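Long-range contact in dockerin type 1 (Clostridium thermocellum, PDB 4DH2), which serves, through this calcium-binding dockerin domain, to attach its parent protein, probably a glycoside hydrolase, to a cohesin in the cellulosome: residues V10-V15 and F35-D40. Residues are numbered along the deposited sequence; the frame is centred on the assembly and turned at random.
With CA (calcium ion), chain H.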
# COMPACT_ATOMS: atom_id res chain seq x y z
N VAL B 10 -11.16 1.68 14.97
CA VAL B 10 -12.42 2.37 15.13
C VAL B 10 -13.65 1.53 14.76
O VAL B 10 -14.75 1.96 15.05
CB VAL B 10 -12.44 3.72 14.37
CG1 VAL B 10 -11.29 4.61 14.84
CG2 VAL B 10 -12.42 3.52 12.87
N ASN B 11 -13.47 0.36 14.15
CA ASN B 11 -14.61 -0.55 13.96
C ASN B 11 -14.55 -1.77 14.88
O ASN B 11 -15.35 -2.68 14.74
CB ASN B 11 -14.76 -1.01 12.50
CG ASN B 11 -13.52 -1.69 11.94
OD1 ASN B 11 -12.54 -1.99 12.64
ND2 ASN B 11 -13.56 -1.93 10.63
N ALA B 12 -13.60 -1.75 15.80
CA ALA B 12 -13.49 -2.77 16.85
C ALA B 12 -13.43 -4.18 16.27
O ALA B 12 -14.12 -5.09 16.75
CB ALA B 12 -14.68 -2.62 17.86
N ASP B 13 -12.61 -4.38 15.25
CA ASP B 13 -12.50 -5.71 14.67
C ASP B 13 -11.16 -6.32 15.05
O ASP B 13 -10.78 -7.37 14.55
CB ASP B 13 -12.76 -5.72 13.16
CG ASP B 13 -11.64 -5.06 12.36
OD1 ASP B 13 -10.73 -4.46 12.97
OD2 ASP B 13 -11.69 -5.13 11.11
N GLY B 14 -10.42 -5.66 15.94
CA GLY B 14 -9.17 -6.21 16.44
C GLY B 14 -7.91 -5.70 15.79
O GLY B 14 -6.82 -5.89 16.33
N VAL B 15 -8.03 -5.06 14.63
CA VAL B 15 -6.86 -4.70 13.84
C VAL B 15 -7.04 -3.28 13.28
O VAL B 15 -8.17 -2.81 13.17
CB VAL B 15 -6.66 -5.67 12.66
CG1 VAL B 15 -7.84 -5.65 11.74
CG2 VAL B 15 -5.38 -5.33 11.89
N PHE B 35 -18.47 6.30 14.98
CA PHE B 35 -17.73 5.06 14.71
C PHE B 35 -18.52 3.84 15.15
O PHE B 35 -19.34 3.92 16.07
CB PHE B 35 -16.40 5.07 15.45
CG PHE B 35 -15.39 6.03 14.91
CD1 PHE B 35 -15.10 6.06 13.57
CD2 PHE B 35 -14.72 6.88 15.76
CE1 PHE B 35 -14.17 6.94 13.07
CE2 PHE B 35 -13.79 7.76 15.27
CZ PHE B 35 -13.52 7.79 13.93
N PRO B 36 -18.28 2.69 14.50
CA PRO B 36 -18.90 1.46 15.01
C PRO B 36 -18.42 1.10 16.41
O PRO B 36 -19.18 0.57 17.22
CB PRO B 36 -18.47 0.40 14.00
CG PRO B 36 -18.21 1.17 12.72
CD PRO B 36 -17.67 2.51 13.16
N ALA B 37 -17.16 1.37 16.71
CA ALA B 37 -16.63 1.08 18.04
C ALA B 37 -17.28 2.00 19.08
O ALA B 37 -17.79 3.08 18.74
CB ALA B 37 -15.11 1.23 18.06
N ASP B 38 -17.24 1.58 20.34
CA ASP B 38 -17.90 2.29 21.44
C ASP B 38 -17.34 3.67 21.79
O ASP B 38 -18.04 4.68 21.67
CB ASP B 38 -17.83 1.45 22.73
CG ASP B 38 -18.86 0.34 22.77
OD1 ASP B 38 -19.93 0.48 22.14
OD2 ASP B 38 -18.60 -0.67 23.46
N ASP B 39 -16.11 3.69 22.27
CA ASP B 39 -15.54 4.89 22.87
C ASP B 39 -14.76 5.66 21.80
O ASP B 39 -13.57 5.40 21.60
CB ASP B 39 -14.62 4.49 24.03
CG ASP B 39 -14.14 5.69 24.85
OD1 ASP B 39 -14.16 6.84 24.34
OD2 ASP B 39 -13.74 5.47 26.02
N ASP B 40 -15.41 6.60 21.13
CA ASP B 40 -14.81 7.32 20.01
C ASP B 40 -13.44 7.89 20.36
O ASP B 40 -12.48 7.77 19.59
CB ASP B 40 -15.70 8.48 19.57
CG ASP B 40 -16.99 8.02 18.96
OD1 ASP B 40 -17.07 6.83 18.58
OD2 ASP B 40 -17.93 8.84 18.88
CA CA H . -10.26 -2.10 12.60
O HOH W 1 -10.63 -2.84 10.33
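Val-10 lies over one face of the Phe-35 ring, its CB 3.8 Å from the ring centroid and 16° off the normal, a CH-pi contact displaced toward the CD1 rim. With CG1 of Val-10 turned anti to its own carbonyl carbon (chi1 -57°), the two methyls are shared out over the ring: CG2 lies by CD1 and CE1, whereas CG1 reaches CZ and CE2. Smaller apolar touches extend the interface, the Ala-12 and Ala-37 methyl carbons CB meeting at 3.9 Å and the CG of Pro-36 lying 4.1 Å from CB of Asn-11.

One backbone hydrogen bond joins the two loops, from Ala-37 N to Val-10 O (3.0 Å, N-H...O angle 152°). The same Val-10 O is bordered by Phe-35 CB and Pro-36 CD, each 3.5 Å away, and by Ala-37 CB at 3.1 Å, so three consecutive residues pack around one carbonyl oxygen.

Segment 10-15 also supplies three protein ligands to the first calcium ion of the dockerin, an EF-hand-like site: Asn-11 through its side chain, Asp-13 OD1 and the carbonyl O of Val-15. A water, Asp-9 and Asp-20 complete the shell. Asp-13 OD1, 2.4 Å from the calcium ion, also accepts from Val-15 N at 3.2 Å in an Asx turn, while its OD2 accepts from the calcium-bound water.

Val-10 and Asn-11 also touch Leu-23 of helix 18-28, and Phe-35 stacks on Tyr-27 of that helix. The contact thus joins the calcium loop that leads into helix 18-28 to the linker that follows it, just before Asp-39 caps helix 40-44 through Trp-42 N.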